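Local structure of hypothetical protein, similar to alpha-acetolactate decarboxylase (Staphylococcus aureus subsp. aureus, 1XV2) at residues A[80-85]-A[112-117]; A[126-131]-A[147-152]; A[14-19]-A[224-229]. The protein probably acts as an alpha-acetolactate decarboxylase, a zinc-containing enzyme that converts acetolactate to acetoin with loss of carbon dioxide. All coordinates share one frame; numbering follows the deposited sequence.

Interaction 1 of 3, residues A[80-85]-A[112-117]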
loop_
_atom_site.group_PDB
_atom_site.type_symbol
_atom_site.label_atom_id
_atom_site.label_comp_id
_atom_site.label_asym_id
_atom_site.label_seq_id
_atom_site.Cartn_x
_atom_site.Cartn_y
_atom_site.Cartn_z
ATOM N N THR A 80 7.375 13.656 -1.189
ATOM C CA THR A 80 8.447 13.082 -1.986
ATOM C C THR A 80 9.556 14.082 -2.271
ATOM O O THR A 80 9.353 15.295 -2.184
ATOM C CB THR A 80 7.915 12.580 -3.344
ATOM O OG1 THR A 80 8.955 11.881 -4.040
ATOM C CG2 THR A 80 7.453 13.757 -4.200
ATOM N N ASN A 81 10.738 13.558 -2.579
ATOM C CA ASN A 81 11.879 14.385 -2.953
ATOM C C ASN A 81 11.666 14.484 -4.454
ATOM O O ASN A 81 12.129 13.633 -5.213
ATOM C CB ASN A 81 13.200 13.671 -2.664
ATOM C CG ASN A 81 13.481 13.548 -1.186
ATOM O OD1 ASN A 81 13.486 14.544 -0.458
ATOM N ND2 ASN A 81 13.724 12.322 -0.728
ATOM N N PHE A 82 10.938 15.514 -4.871
ATOM C CA PHE A 82 10.604 15.700 -6.274
ATOM C C PHE A 82 11.775 15.810 -7.236
ATOM O O PHE A 82 12.568 16.744 -7.173
ATOM C CB PHE A 82 9.698 16.920 -6.447
ATOM C CG PHE A 82 8.978 16.948 -7.763
ATOM C CD1 PHE A 82 8.100 15.925 -8.107
ATOM C CD2 PHE A 82 9.190 17.982 -8.671
ATOM C CE1 PHE A 82 7.441 15.929 -9.336
ATOM C CE2 PHE A 82 8.536 17.996 -9.903
ATOM C CZ PHE A 82 7.660 16.966 -10.235
ATOM N N LYS A 83 11.854 14.835 -8.133
ATOM C CA LYS A 83 12.881 14.769 -9.164
ATOM C C LYS A 83 12.123 14.520 -10.472
ATOM O O LYS A 83 11.849 13.374 -10.837
ATOM C CB LYS A 83 13.845 13.614 -8.870
ATOM C CG LYS A 83 14.838 13.309 -9.982
ATOM C CD LYS A 83 15.804 14.457 -10.217
ATOM C CE LYS A 83 16.710 14.163 -11.404
ATOM N NZ LYS A 83 15.920 14.006 -12.660
ATOM N N ALA A 84 11.772 15.602 -11.161
ATOM C CA ALA A 84 11.022 15.513 -12.412
ATOM C C ALA A 84 11.710 14.655 -13.462
ATOM O O ALA A 84 12.861 14.900 -13.820
ATOM C CB ALA A 84 10.774 16.911 -12.971
ATOM N N SER A 85 11.002 13.644 -13.953
ATOM C CA SER A 85 11.559 12.774 -14.980
ATOM C C SER A 85 11.047 13.215 -16.349
ATOM O O SER A 85 11.530 12.754 -17.383
ATOM C CB SER A 85 11.183 11.317 -14.712
ATOM O OG SER A 85 9.791 11.174 -14.525
ATOM N N PHE A 112 2.370 4.796 -9.043
ATOM C CA PHE A 112 2.126 6.042 -8.334
ATOM C C PHE A 112 2.980 7.056 -9.088
ATOM O O PHE A 112 3.988 6.689 -9.697
ATOM C CB PHE A 112 2.637 5.947 -6.895
ATOM C CG PHE A 112 1.676 5.305 -5.936
ATOM C CD1 PHE A 112 0.704 6.064 -5.299
ATOM C CD2 PHE A 112 1.771 3.949 -5.640
ATOM C CE1 PHE A 112 -0.158 5.484 -4.372
ATOM C CE2 PHE A 112 0.913 3.358 -4.717
ATOM C CZ PHE A 112 -0.050 4.130 -4.082
ATOM N N SER A 113 2.585 8.322 -9.050
ATOM C CA SER A 113 3.351 9.376 -9.710
ATOM C C SER A 113 3.086 10.705 -9.023
ATOM O O SER A 113 2.073 10.879 -8.346
ATOM C CB SER A 113 2.975 9.480 -11.193
ATOM O OG SER A 113 1.597 9.769 -11.352
ATOM N N ALA A 114 4.008 11.641 -9.191
ATOM C CA ALA A 114 3.871 12.957 -8.597
ATOM C C ALA A 114 3.798 13.984 -9.716
ATOM O O ALA A 114 4.397 13.799 -10.773
ATOM C CB ALA A 114 5.061 13.251 -7.694
ATOM N N VAL A 115 3.065 15.066 -9.482
ATOM C CA VAL A 115 2.942 16.111 -10.482
ATOM C C VAL A 115 3.127 17.490 -9.888
ATOM O O VAL A 115 2.861 17.726 -8.707
ATOM C CB VAL A 115 1.563 16.088 -11.178
ATOM C CG1 VAL A 115 1.334 14.740 -11.831
ATOM C CG2 VAL A 115 0.467 16.394 -10.173
ATOM N N LYS A 116 3.591 18.399 -10.730
ATOM C CA LYS A 116 3.796 19.777 -10.338
ATOM C C LYS A 116 3.370 20.591 -11.546
ATOM O O LYS A 116 3.892 20.403 -12.644
ATOM C CB LYS A 116 5.265 20.040 -10.004
ATOM C CG LYS A 116 5.501 21.424 -9.422
ATOM C CD LYS A 116 6.935 21.622 -8.963
ATOM C CE LYS A 116 7.099 22.984 -8.303
ATOM N NZ LYS A 116 8.475 23.207 -7.777
ATOM N N ILE A 117 2.397 21.467 -11.341
ATOM C CA ILE A 117 1.872 22.315 -12.402
ATOM C C ILE A 117 2.031 23.754 -11.937
ATOM O O ILE A 117 1.341 24.186 -11.017
ATOM C CB ILE A 117 0.378 22.016 -12.646
ATOM C CG1 ILE A 117 0.200 20.529 -12.966
ATOM C CG2 ILE A 117 -0.153 22.890 -13.775
ATOM C CD1 ILE A 117 -1.237 20.052 -12.934
#
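The F82 ring reaches strand 113-118, meeting the A114 methyl with its edge and the first methylene of K116 obliquely. With CG anti to the backbone N (chi1 -163°), the ring is carried from its loop toward the strand. A114 CB lies near the ring plane, 3.9 Å from F82 CE1, while A114 O also faces that edge in plane. K116 CB is 3.9 Å from F82 CE2, and the extended chain continues past the ring, K116 CD lying 4.1 Å from the same F82 CE2. The amine end then leads away from the phenyl group toward D53, a long and weak ion pair. One face of the ring has A84 N 4.2 Å above it, offset toward the rim, and F82 N donates to N36 OD1. Beside the ring, T80 CG2 lies 4.3 Å from A114 CB, and T80 OG1 is occupied by V7 O.

T80 ends strand 77-80 of the mixed sheet, whereas A114 and K116 belong to the large antiparallel sheet, so the contact joins the mixed sheet to the large antiparallel sheet. L37 of the former and E201 of the latter both touch F82 and K116. The chemistry between the two segments is that of methyl, methylene and aromatic carbon, which implies cohesion by dispersion and close fit.

Interaction 2 of 3, residues A[126-131]-A[147-152]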
loop_
_atom_site.group_PDB
_atom_site.type_symbol
_atom_site.label_atom_id
_atom_site.label_comp_id
_atom_site.label_asym_id
_atom_site.label_seq_id
_atom_site.Cartn_x
_atom_site.Cartn_y
_atom_site.Cartn_z
ATOM N N VAL A 126 -10.842 25.680 -5.041
ATOM C CA VAL A 126 -10.362 24.823 -3.959
ATOM C C VAL A 126 -11.299 24.814 -2.763
ATOM O O VAL A 126 -12.221 25.627 -2.665
ATOM C CB VAL A 126 -8.984 25.293 -3.419
ATOM C CG1 VAL A 126 -7.971 25.389 -4.544
ATOM C CG2 VAL A 126 -9.131 26.636 -2.715
ATOM N N ARG A 127 -11.047 23.882 -1.851
ATOM C CA ARG A 127 -11.807 23.796 -0.618
ATOM C C ARG A 127 -10.778 23.790 0.500
ATOM O O ARG A 127 -9.611 23.453 0.280
ATOM C CB ARG A 127 -12.672 22.523 -0.565
ATOM C CG ARG A 127 -11.924 21.192 -0.550
ATOM C CD ARG A 127 -11.456 20.773 0.850
ATOM N NE ARG A 127 -10.699 19.519 0.812
ATOM C CZ ARG A 127 -11.234 18.317 0.616
ATOM N NH1 ARG A 127 -12.544 18.183 0.447
ATOM N NH2 ARG A 127 -10.452 17.244 0.563
HETATM N N MSE A 128 -11.200 24.206 1.687
HETATM C CA MSE A 128 -10.324 24.210 2.849
HETATM C C MSE A 128 -11.057 23.368 3.881
HETATM O O MSE A 128 -12.017 23.828 4.504
HETATM C CB MSE A 128 -10.111 25.635 3.367
HETATM C CG MSE A 128 -9.477 26.588 2.359
HETATM SE SE MSE A 128 -10.778 27.489 1.240
HETATM C CE MSE A 128 -11.180 28.998 2.387
HETATM N N MSE A 129 -10.623 22.123 4.038
HETATM C CA MSE A 129 -11.275 21.216 4.971
HETATM C C MSE A 129 -11.414 21.836 6.355
HETATM O O MSE A 129 -10.423 22.217 6.976
HETATM C CB MSE A 129 -10.489 19.904 5.069
HETATM C CG MSE A 129 -11.265 18.761 5.718
HETATM SE SE MSE A 129 -12.750 18.162 4.638
HETATM C CE MSE A 129 -11.818 16.856 3.556
ATOM N N PRO A 130 -12.657 21.965 6.847
ATOM C CA PRO A 130 -12.887 22.546 8.173
ATOM C C PRO A 130 -12.431 21.575 9.264
ATOM O O PRO A 130 -12.684 20.371 9.187
ATOM C CB PRO A 130 -14.392 22.790 8.184
ATOM C CG PRO A 130 -14.912 21.677 7.338
ATOM C CD PRO A 130 -13.934 21.648 6.183
ATOM N N ALA A 131 -11.749 22.105 10.271
ATOM C CA ALA A 131 -11.240 21.287 11.359
ATOM C C ALA A 131 -12.332 20.696 12.245
ATOM O O ALA A 131 -13.417 21.263 12.391
ATOM C CB ALA A 131 -10.269 22.105 12.206
ATOM N N PRO A 147 -15.682 24.959 3.261
ATOM C CA PRO A 147 -15.823 26.223 2.549
ATOM C C PRO A 147 -15.056 26.035 1.234
ATOM O O PRO A 147 -14.157 25.192 1.146
ATOM C CB PRO A 147 -15.159 27.221 3.490
ATOM C CG PRO A 147 -14.069 26.414 4.107
ATOM C CD PRO A 147 -14.763 25.098 4.405
ATOM N N GLU A 148 -15.428 26.795 0.215
ATOM C CA GLU A 148 -14.771 26.708 -1.081
ATOM C C GLU A 148 -14.514 28.120 -1.582
ATOM O O GLU A 148 -15.346 29.009 -1.407
ATOM C CB GLU A 148 -15.653 25.936 -2.071
ATOM C CG GLU A 148 -15.715 24.425 -1.810
ATOM C CD GLU A 148 -16.771 23.710 -2.653
ATOM O OE1 GLU A 148 -16.960 24.089 -3.830
ATOM O OE2 GLU A 148 -17.405 22.759 -2.141
ATOM N N GLU A 149 -13.353 28.328 -2.188
ATOM C CA GLU A 149 -12.992 29.640 -2.700
ATOM C C GLU A 149 -12.447 29.495 -4.115
ATOM O O GLU A 149 -11.661 28.587 -4.405
ATOM C CB GLU A 149 -11.937 30.295 -1.798
ATOM C CG GLU A 149 -12.149 31.792 -1.573
ATOM C CD GLU A 149 -10.978 32.456 -0.854
ATOM O OE1 GLU A 149 -10.536 31.928 0.191
ATOM O OE2 GLU A 149 -10.502 33.511 -1.332
ATOM N N LYS A 150 -12.874 30.396 -4.991
ATOM C CA LYS A 150 -12.445 30.384 -6.381
ATOM C C LYS A 150 -11.690 31.659 -6.719
ATOM O O LYS A 150 -11.947 32.714 -6.140
ATOM C CB LYS A 150 -13.658 30.265 -7.306
ATOM C CG LYS A 150 -14.595 29.115 -6.971
ATOM C CD LYS A 150 -15.782 29.088 -7.921
ATOM C CE LYS A 150 -16.815 28.055 -7.494
ATOM N NZ LYS A 150 -18.039 28.128 -8.346
ATOM N N ARG A 151 -10.759 31.554 -7.660
ATOM C CA ARG A 151 -9.982 32.703 -8.104
ATOM C C ARG A 151 -9.864 32.637 -9.621
ATOM O O ARG A 151 -10.144 31.601 -10.225
ATOM C CB ARG A 151 -8.586 32.695 -7.470
ATOM C CG ARG A 151 -8.575 32.902 -5.963
ATOM C CD ARG A 151 -9.127 34.268 -5.577
ATOM N NE ARG A 151 -9.051 34.484 -4.134
ATOM C CZ ARG A 151 -7.931 34.747 -3.466
ATOM N NH1 ARG A 151 -6.769 34.839 -4.106
ATOM N NH2 ARG A 151 -7.969 34.900 -2.147
ATOM N N GLN A 152 -9.452 33.743 -10.233
ATOM C CA GLN A 152 -9.302 33.808 -11.685
ATOM C C GLN A 152 -7.979 34.474 -12.048
ATOM O O GLN A 152 -7.561 35.436 -11.401
ATOM C CB GLN A 152 -10.454 34.613 -12.297
ATOM C CG GLN A 152 -11.838 34.113 -11.927
ATOM C CD GLN A 152 -12.940 35.059 -12.383
ATOM O OE1 GLN A 152 -14.125 34.805 -12.159
ATOM N NE2 GLN A 152 -12.551 36.157 -13.023
#
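V126 and E149 exchange two backbone bonds as an antiparallel hydrogen-bonded pair, joining strands 120-127 and 148-151 in the antiparallel sheet of this alpha-acetolactate decarboxylase-like fold. The bond from V126 N to E149 O is nearly straight (3.1 Å, 177°); the return bond, E149 N to V126 O, is more bent (3.0 Å, 154°). Beyond them the pairing continues past the strand end, where M128 N donates to P147 O at 3.2 Å. Between these bonds, R127 and E148 form a non-hydrogen-bonded pair, with E148 CA offering a CA-H...O contact to V126 O.

R127 and E148 share one face of the sheet, their methylenes touching at R127 CB and E148 CG (3.8 Å). R127 CG sits between the backbone N and the carbonyl carbon, and a bend at chi2 (84°) then carries the guanidinium away from the strand toward E48 and Q146. The R127 side chain comes within about 4 Å of the bound zinc ion, and its backbone pairs with that of H189, a zinc ligand. E148 instead sends its carboxylate to H125 and Q146.

V126 and E149 occupy the other face, where E149 OE2 is gripped by R151 NH2 in a salt bridge of 3.0 Å. Past the end of the strand pairing, P147 packs on P130 and M128. The selenomethionine M128, bent at chi2 and chi3, crosses E149 obliquely and brings its CE to 3.7 Å from E149 OE1.

Interaction 3 of 3, residues A[14-19]-A[224-229]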
loop_
_atom_site.group_PDB
_atom_site.type_symbol
_atom_site.label_atom_id
_atom_site.label_comp_id
_atom_site.label_asym_id
_atom_site.label_seq_id
_atom_site.Cartn_x
_atom_site.Cartn_y
_atom_site.Cartn_z
ATOM N N LEU A 14 -5.613 7.432 3.356
ATOM C CA LEU A 14 -6.826 8.201 3.117
ATOM C C LEU A 14 -8.055 7.492 3.675
ATOM O O LEU A 14 -8.932 8.122 4.256
ATOM C CB LEU A 14 -7.010 8.447 1.619
ATOM C CG LEU A 14 -8.268 9.223 1.223
ATOM C CD1 LEU A 14 -8.283 10.569 1.925
ATOM C CD2 LEU A 14 -8.303 9.396 -0.285
ATOM N N GLY A 15 -8.106 6.176 3.503
ATOM C CA GLY A 15 -9.236 5.410 3.993
ATOM C C GLY A 15 -9.416 5.463 5.501
ATOM O O GLY A 15 -10.540 5.537 5.988
ATOM N N THR A 16 -8.313 5.414 6.243
ATOM C CA THR A 16 -8.364 5.460 7.698
ATOM C C THR A 16 -8.693 6.877 8.171
ATOM O O THR A 16 -9.334 7.061 9.206
ATOM C CB THR A 16 -7.020 5.000 8.321
ATOM O OG1 THR A 16 -6.807 3.612 8.024
ATOM C CG2 THR A 16 -7.031 5.192 9.831
ATOM N N LEU A 17 -8.247 7.878 7.418
ATOM C CA LEU A 17 -8.547 9.260 7.772
ATOM C C LEU A 17 -10.060 9.415 7.607
ATOM O O LEU A 17 -10.743 9.905 8.503
ATOM C CB LEU A 17 -7.820 10.237 6.837
ATOM C CG LEU A 17 -7.875 11.718 7.234
ATOM C CD1 LEU A 17 -6.910 11.962 8.386
ATOM C CD2 LEU A 17 -7.507 12.603 6.042
HETATM N N MSE A 18 -10.573 8.974 6.457
HETATM C CA MSE A 18 -12.004 9.050 6.157
HETATM C C MSE A 18 -12.830 8.349 7.230
HETATM O O MSE A 18 -13.968 8.730 7.503
HETATM C CB MSE A 18 -12.306 8.396 4.803
HETATM C CG MSE A 18 -11.733 9.107 3.589
HETATM SE SE MSE A 18 -12.519 10.844 3.257
HETATM C CE MSE A 18 -14.236 10.292 2.602
ATOM N N ALA A 19 -12.244 7.317 7.833
ATOM C CA ALA A 19 -12.914 6.542 8.869
ATOM C C ALA A 19 -13.106 7.312 10.172
ATOM O O ALA A 19 -13.859 6.877 11.044
ATOM C CB ALA A 19 -12.140 5.258 9.135
ATOM N N ILE A 224 -11.583 -0.053 13.000
ATOM C CA ILE A 224 -11.899 0.801 11.865
ATOM C C ILE A 224 -12.982 0.273 10.934
ATOM O O ILE A 224 -12.883 -0.836 10.414
ATOM C CB ILE A 224 -10.619 1.084 11.043
ATOM C CG1 ILE A 224 -9.476 1.471 11.989
ATOM C CG2 ILE A 224 -10.874 2.216 10.053
ATOM C CD1 ILE A 224 -8.129 1.672 11.308
ATOM N N ASP A 225 -14.019 1.082 10.729
ATOM C CA ASP A 225 -15.119 0.717 9.839
ATOM C C ASP A 225 -14.912 1.408 8.498
ATOM O O ASP A 225 -14.978 2.633 8.405
ATOM C CB ASP A 225 -16.464 1.140 10.438
ATOM C CG ASP A 225 -17.623 0.932 9.474
ATOM O OD1 ASP A 225 -17.735 -0.170 8.895
ATOM O OD2 ASP A 225 -18.429 1.871 9.301
ATOM N N TYR A 226 -14.665 0.615 7.460
ATOM C CA TYR A 226 -14.430 1.153 6.125
ATOM C C TYR A 226 -15.667 1.090 5.241
ATOM O O TYR A 226 -15.595 1.337 4.040
ATOM C CB TYR A 226 -13.274 0.401 5.468
ATOM C CG TYR A 226 -11.934 0.657 6.126
ATOM C CD1 TYR A 226 -11.298 1.892 6.002
ATOM C CD2 TYR A 226 -11.302 -0.335 6.871
ATOM C CE1 TYR A 226 -10.059 2.130 6.605
ATOM C CE2 TYR A 226 -10.069 -0.109 7.475
ATOM C CZ TYR A 226 -9.453 1.123 7.339
ATOM O OH TYR A 226 -8.234 1.341 7.938
ATOM N N LYS A 227 -16.802 0.769 5.850
ATOM C CA LYS A 227 -18.064 0.679 5.130
ATOM C C LYS A 227 -18.308 1.969 4.348
ATOM O O LYS A 227 -18.290 3.060 4.915
ATOM C CB LYS A 227 -19.204 0.436 6.123
ATOM C CG LYS A 227 -20.569 0.207 5.496
ATOM C CD LYS A 227 -21.604 -0.136 6.564
ATOM C CE LYS A 227 -22.997 -0.313 5.971
ATOM N NZ LYS A 227 -23.520 0.947 5.366
ATOM N N ASP A 228 -18.516 1.829 3.043
ATOM C CA ASP A 228 -18.774 2.961 2.152
ATOM C C ASP A 228 -17.620 3.949 2.001
ATOM O O ASP A 228 -17.804 5.024 1.426
ATOM C CB ASP A 228 -20.012 3.738 2.613
ATOM C CG ASP A 228 -21.270 2.895 2.604
ATOM O OD1 ASP A 228 -21.500 2.174 1.610
ATOM O OD2 ASP A 228 -22.032 2.965 3.591
ATOM N N VAL A 229 -16.436 3.597 2.498
ATOM C CA VAL A 229 -15.304 4.511 2.398
ATOM C C VAL A 229 -14.982 4.885 0.951
ATOM O O VAL A 229 -14.630 6.029 0.670
ATOM C CB VAL A 229 -14.032 3.930 3.072
ATOM C CG1 VAL A 229 -13.502 2.751 2.277
ATOM C CG2 VAL A 229 -12.975 5.020 3.203
#
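A19 and I224 form the tightest part of the contact: A19 CB and I224 CG2 are 3.4 Å apart, closer than methyl groups usually come. The same I224 CG2 sits over one face of the Y226 ring, toward its rim, so this methyl touches both A19 and the ring. Y226 turns its edge to the helix. G15 O lies near the ring plane at 3.5 Å from Y226 CE1, and the phenol OH reaches T16 OG1 in a short hydrogen bond of 2.7 Å. T13 OG1 also bonds to T16 OG1, tying that hydroxyl to both the tyrosine and its own chain. Farther along, V229 CG2, anti to the backbone N (chi1 69° for CG1), reaches M18 CB at 3.8 Å.

The solvent side is looser. A type II turn from Y226 to V229, closed by V229 N to Y226 O at 2.9 Å, lifts K227 and D228 off the helix, D228 in a left-handed conformation. Their charges pair with each other, K227 NZ to D228 OD2, instead of engaging the helix. D225 OD1 accepts a weak bond from K227 N, and D225 O is bonded by R138.

F219 of helix 217-221 packs on both T16 and I224, while V229 opens helix 229-236, whose I233 and A236 touch M18. L166, E165 and N110 of the second subunit pack against T16, Y226 and I224 respectively, placing this junction of the N- and C-terminal helices at the dimer interface.

Interactions 1 and 2 follow one another along the chain and share the antiparallel sheet, through the consecutive strands 113-118 and 120-127; their centres are 24 Å apart, on opposite sides of the chain's centre. Interaction 3 brings together residues near the two chain ends and so encloses both in sequence. It comes closest to interaction 2, with nearest atoms about 6 Å apart, and helix 229-236 bridges them: A236 touches M18 and accepts a bond from R127. Relative to the zinc ion held by H176, H178 and H189, interaction 2 is nearest (R127 side chain about 4 Å), then interaction 3 (M18, about 9 Å) and interaction 1 (V115, about 12 Å).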